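Local coordinates for protein kallistatin (Homo sapiens, PDB 6F4V) that inhibits tissue kallikrein as a secreted serpin, forming a stable equimolar complex with the enzyme and being cleaved at its reactive site, at residues 10-13 / 14-18; 17-20 / 21-25; 254-257 / 258-262. One frame throughout, in Å; residues are numbered along the deposited sequence.

Contact 1: 10-13 / 14-18; sequences ADFA and FRFYY
Two different first torsions bring Asp11 and Arg15 together along one face of helix 6-23: Asp11 holds CG anti to its backbone nitrogen (chi1 170°), whereas Arg15 sets CG beside its nitrogen and then bends at chi3 (-70°), turning the guanidinium back toward the preceding turn. The result is a salt bridge in which both donors converge on one oxygen. Arg15 NE lies 2.9 Å from Asp11 OD2, above the carboxylate plane, and Arg15 NH2 lies 3.0 Å from the same Asp11 OD2, on its anti side; both come from one face of the carboxylate. That oxygen sits close to the guanidinium plane, so the arginine is used side-on and in plane while the acid is met obliquely. Arg15 NH2 also stands at the edge of the Phe12 ring, 3.9 Å from Phe12 CD1, and is hydrogen-bonded to Gly58 O, which gives this nitrogen a second polar partner.

Phe12 and Phe16, one turn apart and both with CG anti to N, run side by side, with Phe12 CZ 4.1 Å from Phe16 CD2. Ile36 touches both side chains. On another side of the helix, Phe14 CD2 comes within 3.2 Å of Ala10 O, and the Phe14 side chain packs on Pro249 and Leu252. Beneath the side chains, Phe16 N donates to Phe12 O at 2.9 Å, one of four successive i to i+4 bonds across the junction. Asp and Arg spaced by four form a classic intrahelical salt bridge, here beside the aromatic face of the first long helix of the serpin fold.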
ATOM      1  N   ALA A  10      -0.331   9.216  -5.445  1.00 20.44           N
ATOM      2  CA  ALA A  10      -1.773   8.959  -5.421  1.00 20.36           C
ATOM      3  C   ALA A  10      -2.264   8.445  -6.779  1.00 20.89           C
ATOM      4  O   ALA A  10      -3.094   7.548  -6.831  1.00 20.09           O
ATOM      5  CB  ALA A  10      -2.537  10.199  -5.007  1.00 20.80           C
ATOM      6  N   ASP A  11      -1.746   9.019  -7.861  1.00 21.57           N
ATOM      7  CA  ASP A  11      -2.070   8.569  -9.221  1.00 22.85           C
ATOM      8  C   ASP A  11      -1.720   7.120  -9.370  1.00 21.89           C
ATOM      9  O   ASP A  11      -2.515   6.355  -9.881  1.00 21.81           O
ATOM     10  CB  ASP A  11      -1.327   9.439 -10.264  1.00 25.37           C
ATOM     11  CG  ASP A  11      -1.416   8.894 -11.702  1.00 28.68           C
ATOM     12  OD1 ASP A  11      -2.502   9.029 -12.272  1.00 31.10           O
ATOM     13  OD2 ASP A  11      -0.411   8.330 -12.246  1.00 30.79           O
ATOM     14  N   PHE A  12      -0.502   6.740  -8.972  1.00 21.27           N
ATOM     15  CA  PHE A  12      -0.105   5.342  -9.042  1.00 20.86           C
ATOM     16  C   PHE A  12      -1.025   4.446  -8.219  1.00 20.95           C
ATOM     17  O   PHE A  12      -1.457   3.379  -8.698  1.00 19.91           O
ATOM     18  CB  PHE A  12       1.332   5.149  -8.595  1.00 21.48           C
ATOM     19  CG  PHE A  12       1.771   3.736  -8.645  1.00 21.81           C
ATOM     20  CD1 PHE A  12       2.026   3.128  -9.869  1.00 22.56           C
ATOM     21  CD2 PHE A  12       1.861   2.979  -7.502  1.00 22.52           C
ATOM     22  CE1 PHE A  12       2.391   1.796  -9.949  1.00 22.81           C
ATOM     23  CE2 PHE A  12       2.236   1.638  -7.576  1.00 23.71           C
ATOM     24  CZ  PHE A  12       2.524   1.052  -8.812  1.00 23.75           C
ATOM     25  N   ALA A  13      -1.304   4.879  -6.975  1.00 19.85           N
ATOM     26  CA  ALA A  13      -2.199   4.109  -6.078  1.00 19.72           C
ATOM     27  C   ALA A  13      -3.501   3.714  -6.732  1.00 19.79           C
ATOM     28  O   ALA A  13      -3.880   2.522  -6.751  1.00 19.89           O
ATOM     29  CB  ALA A  13      -2.490   4.876  -4.818  1.00 19.17           C
ATOM     30  N   PHE A  14      -4.162   4.703  -7.318  1.00 20.49           N
ATOM     31  CA  PHE A  14      -5.462   4.468  -7.928  1.00 21.06           C
ATOM     32  C   PHE A  14      -5.408   3.761  -9.294  1.00 21.54           C
ATOM     33  O   PHE A  14      -6.325   3.017  -9.627  1.00 20.93           O
ATOM     34  CB  PHE A  14      -6.308   5.737  -7.918  1.00 21.54           C
ATOM     35  CG  PHE A  14      -6.732   6.129  -6.514  1.00 22.18           C
ATOM     36  CD1 PHE A  14      -7.701   5.390  -5.839  1.00 22.70           C
ATOM     37  CD2 PHE A  14      -6.122   7.182  -5.841  1.00 22.50           C
ATOM     38  CE1 PHE A  14      -8.069   5.702  -4.528  1.00 22.41           C
ATOM     39  CE2 PHE A  14      -6.480   7.487  -4.516  1.00 22.94           C
ATOM     40  CZ  PHE A  14      -7.464   6.763  -3.874  1.00 22.85           C
ATOM     41  N   ARG A  15      -4.320   3.941 -10.035  1.00 21.72           N
ATOM     42  CA  ARG A  15      -4.093   3.167 -11.266  1.00 22.53           C
ATOM     43  C   ARG A  15      -3.909   1.686 -10.947  1.00 22.16           C
ATOM     44  O   ARG A  15      -4.483   0.817 -11.642  1.00 21.29           O
ATOM     45  CB  ARG A  15      -2.899   3.702 -12.068  1.00 23.56           C
ATOM     46  CG  ARG A  15      -3.234   4.916 -12.949  1.00 24.77           C
ATOM     47  CD  ARG A  15      -2.138   5.204 -13.962  1.00 26.78           C
ATOM     48  NE  ARG A  15      -0.961   5.706 -13.300  1.00 26.59           N
ATOM     49  CZ  ARG A  15       0.253   5.151 -13.267  1.00 26.27           C
ATOM     50  NH1 ARG A  15       0.570   4.044 -13.933  1.00 26.87           N
ATOM     51  NH2 ARG A  15       1.191   5.771 -12.562  1.00 25.73           N
ATOM     52  N   PHE A  16      -3.114   1.388  -9.902  1.00 21.75           N
ATOM     53  CA  PHE A  16      -2.872   0.008  -9.507  1.00 21.67           C
ATOM     54  C   PHE A  16      -4.180  -0.643  -9.053  1.00 21.53           C
ATOM     55  O   PHE A  16      -4.515  -1.753  -9.478  1.00 20.96           O
ATOM     56  CB  PHE A  16      -1.794  -0.092  -8.424  1.00 21.95           C
ATOM     57  CG  PHE A  16      -1.338  -1.493  -8.141  1.00 22.40           C
ATOM     58  CD1 PHE A  16      -2.024  -2.307  -7.232  1.00 23.21           C
ATOM     59  CD2 PHE A  16      -0.209  -1.996  -8.737  1.00 23.73           C
ATOM     60  CE1 PHE A  16      -1.615  -3.596  -6.975  1.00 23.84           C
ATOM     61  CE2 PHE A  16       0.223  -3.296  -8.471  1.00 23.99           C
ATOM     62  CZ  PHE A  16      -0.478  -4.099  -7.580  1.00 23.55           C
ATOM     63  N   TYR A  17      -4.905   0.045  -8.188  1.00 21.64           N
ATOM     64  CA  TYR A  17      -6.205  -0.445  -7.689  1.00 21.56           C
ATOM     65  C   TYR A  17      -7.116  -0.763  -8.881  1.00 22.15           C
ATOM     66  O   TYR A  17      -7.751  -1.824  -8.955  1.00 22.36           O
ATOM     67  CB  TYR A  17      -6.868   0.557  -6.732  1.00 21.30           C
ATOM     68  CG  TYR A  17      -8.163  -0.008  -6.239  1.00 21.41           C
ATOM     69  CD1 TYR A  17      -8.198  -0.881  -5.188  1.00 21.47           C
ATOM     70  CD2 TYR A  17      -9.334   0.193  -6.957  1.00 21.81           C
ATOM     71  CE1 TYR A  17      -9.388  -1.500  -4.804  1.00 22.43           C
ATOM     72  CE2 TYR A  17     -10.529  -0.443  -6.626  1.00 21.86           C
ATOM     73  CZ  TYR A  17     -10.562  -1.282  -5.544  1.00 22.85           C
ATOM     74  OH  TYR A  17     -11.763  -1.933  -5.233  1.00 24.22           O
ATOM     75  N   TYR A  18      -7.233   0.192  -9.779  1.00 23.34           N
ATOM     76  CA  TYR A  18      -8.173   0.032 -10.898  1.00 24.82           C
ATOM     77  C   TYR A  18      -7.859  -1.215 -11.734  1.00 24.85           C
ATOM     78  O   TYR A  18      -8.764  -1.943 -12.130  1.00 24.76           O
ATOM     79  CB  TYR A  18      -8.174   1.249 -11.782  1.00 26.33           C
ATOM     80  CG  TYR A  18      -9.233   1.169 -12.866  1.00 29.23           C
ATOM     81  CD1 TYR A  18     -10.541   1.581 -12.604  1.00 30.16           C
ATOM     82  CD2 TYR A  18      -8.934   0.682 -14.135  1.00 31.11           C
ATOM     83  CE1 TYR A  18     -11.519   1.525 -13.591  1.00 33.17           C
ATOM     84  CE2 TYR A  18      -9.916   0.622 -15.138  1.00 32.50           C
ATOM     85  CZ  TYR A  18     -11.202   1.054 -14.852  1.00 33.73           C
ATOM     86  OH  TYR A  18     -12.218   1.016 -15.800  1.00 35.47           O
TER

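Contact 2: 17-20 / 21-25; sequences YYLI and ASETP. With EDO (1,2-ethanediol), chain G.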
ATOM      1  N   TYR A  17      -4.905   0.045  -8.188  1.00 21.64           N
ATOM      2  CA  TYR A  17      -6.205  -0.445  -7.689  1.00 21.56           C
ATOM      3  C   TYR A  17      -7.116  -0.763  -8.881  1.00 22.15           C
ATOM      4  O   TYR A  17      -7.751  -1.824  -8.955  1.00 22.36           O
ATOM      5  CB  TYR A  17      -6.868   0.557  -6.732  1.00 21.30           C
ATOM      6  CG  TYR A  17      -8.163  -0.008  -6.239  1.00 21.41           C
ATOM      7  CD1 TYR A  17      -8.198  -0.881  -5.188  1.00 21.47           C
ATOM      8  CD2 TYR A  17      -9.334   0.193  -6.957  1.00 21.81           C
ATOM      9  CE1 TYR A  17      -9.388  -1.500  -4.804  1.00 22.43           C
ATOM     10  CE2 TYR A  17     -10.529  -0.443  -6.626  1.00 21.86           C
ATOM     11  CZ  TYR A  17     -10.562  -1.282  -5.544  1.00 22.85           C
ATOM     12  OH  TYR A  17     -11.763  -1.933  -5.233  1.00 24.22           O
ATOM     13  N   TYR A  18      -7.233   0.192  -9.779  1.00 23.34           N
ATOM     14  CA  TYR A  18      -8.173   0.032 -10.898  1.00 24.82           C
ATOM     15  C   TYR A  18      -7.859  -1.215 -11.734  1.00 24.85           C
ATOM     16  O   TYR A  18      -8.764  -1.943 -12.130  1.00 24.76           O
ATOM     17  CB  TYR A  18      -8.174   1.249 -11.782  1.00 26.33           C
ATOM     18  CG  TYR A  18      -9.233   1.169 -12.866  1.00 29.23           C
ATOM     19  CD1 TYR A  18     -10.541   1.581 -12.604  1.00 30.16           C
ATOM     20  CD2 TYR A  18      -8.934   0.682 -14.135  1.00 31.11           C
ATOM     21  CE1 TYR A  18     -11.519   1.525 -13.591  1.00 33.17           C
ATOM     22  CE2 TYR A  18      -9.916   0.622 -15.138  1.00 32.50           C
ATOM     23  CZ  TYR A  18     -11.202   1.054 -14.852  1.00 33.73           C
ATOM     24  OH  TYR A  18     -12.218   1.016 -15.800  1.00 35.47           O
ATOM     25  N   LEU A  19      -6.582  -1.447 -11.988  1.00 25.15           N
ATOM     26  CA  LEU A  19      -6.133  -2.614 -12.773  1.00 26.25           C
ATOM     27  C   LEU A  19      -6.526  -3.912 -12.051  1.00 26.04           C
ATOM     28  O   LEU A  19      -7.135  -4.805 -12.653  1.00 27.11           O
ATOM     29  CB  LEU A  19      -4.623  -2.555 -13.026  1.00 27.03           C
ATOM     30  CG  LEU A  19      -3.985  -3.752 -13.793  1.00 28.86           C
ATOM     31  CD1 LEU A  19      -2.623  -3.408 -14.342  1.00 30.93           C
ATOM     32  CD2 LEU A  19      -3.768  -4.967 -12.926  1.00 30.73           C
ATOM     33  N   ILE A  20      -6.250  -3.994 -10.747  1.00 25.07           N
ATOM     34  CA  ILE A  20      -6.566  -5.200  -9.983  1.00 26.03           C
ATOM     35  C   ILE A  20      -8.071  -5.433  -9.951  1.00 25.82           C
ATOM     36  O   ILE A  20      -8.549  -6.552 -10.165  1.00 27.62           O
ATOM     37  CB  ILE A  20      -6.082  -5.133  -8.496  1.00 26.88           C
ATOM     38  CG1 ILE A  20      -4.574  -4.865  -8.415  1.00 27.46           C
ATOM     39  CG2 ILE A  20      -6.415  -6.428  -7.748  1.00 27.35           C
ATOM     40  CD1 ILE A  20      -3.702  -5.866  -9.127  1.00 28.51           C
ATOM     41  N   ALA A  21      -8.808  -4.383  -9.664  1.00 25.28           N
ATOM     42  CA  ALA A  21     -10.268  -4.475  -9.535  1.00 25.83           C
ATOM     43  C   ALA A  21     -10.933  -4.864 -10.848  1.00 28.46           C
ATOM     44  O   ALA A  21     -11.952  -5.541 -10.859  1.00 28.47           O
ATOM     45  CB  ALA A  21     -10.841  -3.166  -9.043  1.00 25.12           C
ATOM     46  N   SER A  22     -10.362  -4.398 -11.950  1.00 29.42           N
ATOM     47  CA  SER A  22     -10.946  -4.697 -13.247  1.00 31.96           C
ATOM     48  C   SER A  22     -10.506  -6.082 -13.752  1.00 32.42           C
ATOM     49  O   SER A  22     -11.303  -6.760 -14.406  1.00 33.07           O
ATOM     50  CB  SER A  22     -10.695  -3.522 -14.187  1.00 33.06           C
ATOM     51  OG  SER A  22      -9.379  -3.500 -14.515  1.00 36.91           O
ATOM     52  N   GLU A  23      -9.289  -6.537 -13.435  1.00 32.22           N
ATOM     53  CA  GLU A  23      -8.803  -7.855 -13.880  1.00 33.59           C
ATOM     54  C   GLU A  23      -9.296  -9.008 -13.003  1.00 35.76           C
ATOM     55  O   GLU A  23      -9.528 -10.105 -13.522  1.00 35.99           O
ATOM     56  CB  GLU A  23      -7.283  -7.886 -14.001  1.00 34.45           C
ATOM     57  CG  GLU A  23      -6.793  -7.006 -15.153  1.00 33.92           C
ATOM     58  CD  GLU A  23      -5.314  -7.045 -15.376  1.00 34.74           C
ATOM     59  OE1 GLU A  23      -4.597  -7.755 -14.647  1.00 36.13           O
ATOM     60  OE2 GLU A  23      -4.857  -6.347 -16.306  1.00 35.17           O
ATOM     61  N   THR A  24      -9.469  -8.777 -11.694  1.00 33.55           N
ATOM     62  CA  THR A  24     -10.021  -9.782 -10.779  1.00 35.42           C
ATOM     63  C   THR A  24     -11.200  -9.190  -9.991  1.00 35.51           C
ATOM     64  O   THR A  24     -11.062  -8.837  -8.799  1.00 35.11           O
ATOM     65  CB  THR A  24      -8.940 -10.301  -9.811  1.00 37.38           C
ATOM     66  OG1 THR A  24      -8.334  -9.184  -9.119  1.00 39.94           O
ATOM     67  CG2 THR A  24      -7.858 -11.055 -10.554  1.00 37.14           C
ATOM     68  N   PRO A  25     -12.370  -9.050 -10.647  1.00 35.37           N
ATOM     69  CA  PRO A  25     -13.505  -8.463  -9.955  1.00 34.92           C
ATOM     70  C   PRO A  25     -14.064  -9.458  -8.924  1.00 34.91           C
ATOM     71  O   PRO A  25     -13.743 -10.646  -8.978  1.00 34.40           O
ATOM     72  CB  PRO A  25     -14.501  -8.156 -11.098  1.00 37.11           C
ATOM     73  CG  PRO A  25     -14.175  -9.158 -12.156  1.00 37.50           C
ATOM     74  CD  PRO A  25     -12.685  -9.350 -12.065  1.00 36.98           C
TER
HETATM   75  C1  EDO G 404      -4.540  -8.918 -11.123  1.00 59.55           C
HETATM   76  O1  EDO G 404      -4.463  -9.540 -12.414  1.00 56.62           O
HETATM   77  C2  EDO G 404      -4.769  -9.966 -10.037  1.00 61.47           C
HETATM   78  O2  EDO G 404      -3.604 -10.129  -9.217  1.00 61.68           O
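Leu19 reaches Glu23 on the next turn. CB leads to CG, whose position anti to the backbone nitrogen (chi1 177°) brings it against Glu23, 3.7 Å from Glu23 OE2. From there CD2 comes 3.4 Å from Glu23 OE1, while CD1 is farther off, 4.2 Å from Glu23 OE2. The carboxylate thus rests against the isobutyl branch; OE2 forms a salt bridge with Arg289, and OE1 accepts a hydrogen bond from 1,2-ethanediol, probably from the crystallisation liquor. Cutting Leu19 back to an alanine would take away CG and both methyls and is likely to leave a gap beside the Glu23 carboxylate, which could then turn more freely.

At the helix end, Ile20 O accepts from Thr24 OG1 at 2.8 Å and from Thr24 N at 2.9 Å, the two donors arriving on opposite faces of the carbonyl plane. With chi1 at 55°, the Thr24 hydroxyl reaches back to this carbonyl, at the first residue to leave helical torsions. Ser22 OG stands 2.9 Å from Tyr18 O and 3.2 Å from Leu19 O. Tyr17 CE2 meets Ala21 CB at 3.7 Å. Ile29 of strand 29-31 covers Tyr17, Ile20 and Ala21; Ile286 of helix 283-286 packs on Leu19 and Ile20; helix 240-244 touches Tyr18.

Contact 3: 254-257 / 258-262; sequences RWNN and LLRKR. With Z9L (methyl 2,3,6-tri-O-sulfo-alpha-D-glucopyranoside), chain C.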
ATOM      1  N   ARG A 254     -12.135  15.358  -3.276  1.00 25.59           N
ATOM      2  CA  ARG A 254     -13.498  15.864  -3.193  1.00 25.61           C
ATOM      3  C   ARG A 254     -14.154  15.412  -1.908  1.00 24.57           C
ATOM      4  O   ARG A 254     -14.702  16.251  -1.165  1.00 24.04           O
ATOM      5  CB  ARG A 254     -14.335  15.461  -4.430  1.00 25.90           C
ATOM      6  CG  ARG A 254     -15.821  15.687  -4.277  1.00 26.79           C
ATOM      7  CD  ARG A 254     -16.622  15.509  -5.579  1.00 28.22           C
ATOM      8  NE  ARG A 254     -18.037  15.531  -5.216  1.00 28.33           N
ATOM      9  CZ  ARG A 254     -18.782  14.477  -4.890  1.00 29.55           C
ATOM     10  NH1 ARG A 254     -18.311  13.221  -4.956  1.00 30.80           N
ATOM     11  NH2 ARG A 254     -20.044  14.676  -4.517  1.00 30.28           N
ATOM     12  N   TRP A 255     -14.140  14.100  -1.645  1.00 23.35           N
ATOM     13  CA  TRP A 255     -14.726  13.584  -0.419  1.00 23.84           C
ATOM     14  C   TRP A 255     -14.072  14.175   0.846  1.00 24.07           C
ATOM     15  O   TRP A 255     -14.783  14.554   1.800  1.00 24.45           O
ATOM     16  CB  TRP A 255     -14.638  12.070  -0.361  1.00 23.74           C
ATOM     17  CG  TRP A 255     -15.551  11.372  -1.324  1.00 24.07           C
ATOM     18  CD1 TRP A 255     -16.812  11.753  -1.717  1.00 24.84           C
ATOM     19  CD2 TRP A 255     -15.271  10.150  -1.996  1.00 24.08           C
ATOM     20  NE1 TRP A 255     -17.321  10.840  -2.595  1.00 24.88           N
ATOM     21  CE2 TRP A 255     -16.401   9.839  -2.789  1.00 24.55           C
ATOM     22  CE3 TRP A 255     -14.178   9.284  -2.005  1.00 23.97           C
ATOM     23  CZ2 TRP A 255     -16.481   8.666  -3.567  1.00 24.44           C
ATOM     24  CZ3 TRP A 255     -14.221   8.126  -2.832  1.00 23.95           C
ATOM     25  CH2 TRP A 255     -15.385   7.837  -3.593  1.00 24.42           C
ATOM     26  N   ASN A 256     -12.744  14.230   0.827  1.00 24.13           N
ATOM     27  CA  ASN A 256     -11.990  14.794   1.942  1.00 25.94           C
ATOM     28  C   ASN A 256     -12.416  16.226   2.224  1.00 26.70           C
ATOM     29  O   ASN A 256     -12.667  16.568   3.384  1.00 25.85           O
ATOM     30  CB  ASN A 256     -10.486  14.732   1.711  1.00 27.44           C
ATOM     31  CG  ASN A 256      -9.712  15.039   2.994  1.00 28.92           C
ATOM     32  OD1 ASN A 256      -9.938  14.408   4.006  1.00 31.09           O
ATOM     33  ND2 ASN A 256      -8.883  16.022   2.951  1.00 32.60           N
ATOM     34  N   ASN A 257     -12.534  17.047   1.174  1.00 28.28           N
ATOM     35  CA  ASN A 257     -12.909  18.461   1.328  1.00 30.65           C
ATOM     36  C   ASN A 257     -14.358  18.654   1.751  1.00 31.48           C
ATOM     37  O   ASN A 257     -14.633  19.525   2.600  1.00 32.25           O
ATOM     38  CB  ASN A 257     -12.535  19.277   0.080  1.00 32.70           C
ATOM     39  CG  ASN A 257     -11.031  19.436  -0.055  1.00 35.43           C
ATOM     40  OD1 ASN A 257     -10.306  19.372   0.949  1.00 37.99           O
ATOM     41  ND2 ASN A 257     -10.547  19.649  -1.284  1.00 36.20           N
ATOM     42  N   LEU A 258     -15.264  17.804   1.265  1.00 29.17           N
ATOM     43  CA  LEU A 258     -16.620  17.808   1.764  1.00 29.87           C
ATOM     44  C   LEU A 258     -16.628  17.499   3.250  1.00 30.11           C
ATOM     45  O   LEU A 258     -17.339  18.184   4.029  1.00 30.71           O
ATOM     46  CB  LEU A 258     -17.497  16.797   1.032  1.00 31.02           C
ATOM     47  CG  LEU A 258     -17.791  17.185  -0.422  1.00 31.98           C
ATOM     48  CD1 LEU A 258     -18.349  15.992  -1.172  1.00 32.75           C
ATOM     49  CD2 LEU A 258     -18.744  18.394  -0.456  1.00 34.40           C
ATOM     50  N   LEU A 259     -15.785  16.550   3.669  1.00 27.21           N
ATOM     51  CA  LEU A 259     -15.737  16.188   5.076  1.00 28.43           C
ATOM     52  C   LEU A 259     -14.849  17.109   5.931  1.00 29.61           C
ATOM     53  O   LEU A 259     -14.375  16.707   6.973  1.00 32.15           O
ATOM     54  CB  LEU A 259     -15.331  14.735   5.239  1.00 27.05           C
ATOM     55  CG  LEU A 259     -16.345  13.779   4.639  1.00 26.88           C
ATOM     56  CD1 LEU A 259     -15.815  12.354   4.676  1.00 27.64           C
ATOM     57  CD2 LEU A 259     -17.728  13.855   5.291  1.00 27.25           C
ATOM     58  N   ARG A 260     -14.604  18.318   5.480  1.00 31.56           N
ATOM     59  CA  ARG A 260     -13.981  19.357   6.312  1.00 34.39           C
ATOM     60  C   ARG A 260     -15.017  20.391   6.760  1.00 35.53           C
ATOM     61  O   ARG A 260     -14.634  21.376   7.392  1.00 36.65           O
ATOM     62  CB  ARG A 260     -12.868  20.046   5.536  1.00 36.43           C
ATOM     63  CG  ARG A 260     -11.654  19.164   5.342  1.00 38.63           C
ATOM     64  CD  ARG A 260     -10.634  19.819   4.431  1.00 41.99           C
ATOM     65  NE  ARG A 260      -9.858  20.876   5.096  1.00 46.27           N
ATOM     66  CZ  ARG A 260     -10.005  22.202   4.915  1.00 52.06           C
ATOM     67  NH1 ARG A 260     -10.932  22.720   4.100  1.00 55.30           N
ATOM     68  NH2 ARG A 260      -9.224  23.041   5.585  1.00 53.91           N
ATOM     69  N   LYS A 261     -16.296  20.190   6.407  1.00 35.19           N
ATOM     70  CA  LYS A 261     -17.379  21.123   6.738  1.00 37.03           C
ATOM     71  C   LYS A 261     -18.185  20.478   7.817  1.00 35.87           C
ATOM     72  O   LYS A 261     -18.636  19.335   7.664  1.00 32.33           O
ATOM     73  CB  LYS A 261     -18.300  21.379   5.550  1.00 41.37           C
ATOM     74  CG  LYS A 261     -17.650  22.042   4.347  1.00 45.23           C
ATOM     75  CD  LYS A 261     -17.838  23.554   4.370  1.00 50.06           C
ATOM     76  CE  LYS A 261     -17.630  24.187   2.996  1.00 52.48           C
ATOM     77  NZ  LYS A 261     -16.193  24.501   2.768  1.00 54.65           N
ATOM     78  N   ARG A 262     -18.410  21.227   8.903  1.00 35.79           N
ATOM     79  CA  ARG A 262     -19.013  20.669  10.087  1.00 37.09           C
ATOM     80  C   ARG A 262     -20.438  20.196   9.906  1.00 34.74           C
ATOM     81  O   ARG A 262     -20.878  19.366  10.665  1.00 33.91           O
ATOM     82  CB  ARG A 262     -18.923  21.655  11.287  1.00 41.32           C
ATOM     83  CG  ARG A 262     -18.371  21.022  12.560  1.00 44.63           C
ATOM     84  CD  ARG A 262     -19.227  21.276  13.805  1.00 48.28           C
ATOM     85  NE  ARG A 262     -20.069  22.495  13.742  0.50 49.75           N
ATOM     86  CZ  ARG A 262     -19.839  23.679  14.333  0.50 51.89           C
ATOM     87  NH1 ARG A 262     -18.772  23.928  15.103  0.50 50.42           N
ATOM     88  NH2 ARG A 262     -20.726  24.648  14.145  0.50 53.40           N
TER
HETATM   89  O4  Z9L C   1     -24.247  21.195  -4.348  0.69 68.80           O
HETATM   90  C4  Z9L C   1     -25.288  20.190  -4.542  0.69 61.83           C
HETATM   91  C5  Z9L C   1     -24.787  18.741  -4.592  0.69 59.19           C
HETATM   92  O5  Z9L C   1     -25.932  17.844  -4.794  0.69 56.04           O
HETATM   93  C6  Z9L C   1     -24.078  18.295  -3.346  0.69 57.46           C
HETATM   94  O6  Z9L C   1     -23.861  16.906  -3.407  0.69 55.92           O
HETATM   95  S1  Z9L C   1     -22.626  16.354  -2.437  0.69 51.65           S
HETATM   96  O7  Z9L C   1     -21.225  16.976  -3.085  0.69 52.32           O
HETATM   97  O11 Z9L C   1     -22.601  14.709  -2.458  0.69 51.14           O
HETATM   98  O15 Z9L C   1     -22.854  16.929  -0.893  0.69 53.34           O
HETATM   99  C3  Z9L C   1     -25.897  20.506  -5.881  0.69 59.57           C
HETATM  100  O3  Z9L C   1     -26.596  21.779  -5.722  0.69 58.47           O
HETATM  101  S2  Z9L C   1     -26.304  22.902  -6.903  0.69 58.99           S
HETATM  102  O8  Z9L C   1     -27.160  24.278  -6.565  0.69 59.49           O
HETATM  103  O9  Z9L C   1     -26.793  22.285  -8.373  0.69 58.63           O
HETATM  104  O10 Z9L C   1     -24.685  23.230  -6.960  0.69 59.48           O
HETATM  105  C2  Z9L C   1     -26.823  19.500  -6.505  0.69 57.55           C
HETATM  106  O2  Z9L C   1     -28.197  19.810  -6.184  0.69 59.41           O
HETATM  107  S3  Z9L C   1     -29.398  19.506  -7.310  0.69 53.85           S
HETATM  108  O12 Z9L C   1     -30.749  20.305  -6.767  0.69 55.13           O
HETATM  109  O13 Z9L C   1     -29.731  17.892  -7.375  0.69 52.77           O
HETATM  110  O14 Z9L C   1     -28.984  20.048  -8.832  0.69 51.24           O
HETATM  111  C1  Z9L C   1     -26.570  18.025  -6.132  0.69 55.50           C
HETATM  112  O1  Z9L C   1     -25.768  17.446  -7.088  0.69 51.45           O
HETATM  113  C7  Z9L C   1     -25.818  16.020  -7.220  0.69 49.55           C
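The Arg254 guanidinium carries Leu258 CD1 over one face, 3.8 Å above the plane and offset toward the rim, while its edge faces a sulfate of the bound tri-O-sulfoglucoside. At that edge Arg254 NH2 donates to sulfate O7 at 3.0 Å, bent to 140° at the hydrogen. Leu258 CD1 lies 3.6 Å from the same O7, so the methyl touches ligand and guanidinium together. The Arg254 chain is extended from CG to NE, which lays the charged group beneath the Leu258 methyl and within reach of the sulfate. A second polar tie fixes it: Arg254 NH1 forms a salt bridge with Asp212 OD2, an oxygen that also accepts from Trp255 NE1.

In the backbone, Leu258 N is hydrogen-bonded to Arg254 O at 2.9 Å. Leu259 then leaves helical torsions, and Arg260 N turns to Asn257 O at 3.1 Å, from 69° out of the carbonyl plane. Across this turn, Asn257 OD1 lies 3.5 Å from Arg260 CD. Backbone N of Arg213, also in the glycan pocket, is hydrogen-bonded to the sugar. Arginine charge directed at sulfate, a leucine methyl over the guanidinium face and Asp212 probably orienting it are consistent with recognition of sulfated glycans through ionic attraction and apolar contact.

Overall arrangement
Contacts 1 and 2 are overlapping parts of helix 6-23, contact 2 continuing into the loop, and share Tyr17 and Tyr18; their centres are about 10 Å apart. Contact 1 is the buried one, where aromatic rings meet neighbouring helices and a charged pair lies along one face. Contact 2 is only partly buried and takes the same helix to its end, so hydroxyls and backbone carbonyls weigh more there. Contact 3 belongs to another helix, 249-258, and the loop after it; its centre lies about 24 Å from the chain centre, against about 10 Å for contact 1. Contact 1 also touches that helix. Arginine chemistry differs accordingly: contact 1 pairs it within a helix, contact 3 directs it at a ligand.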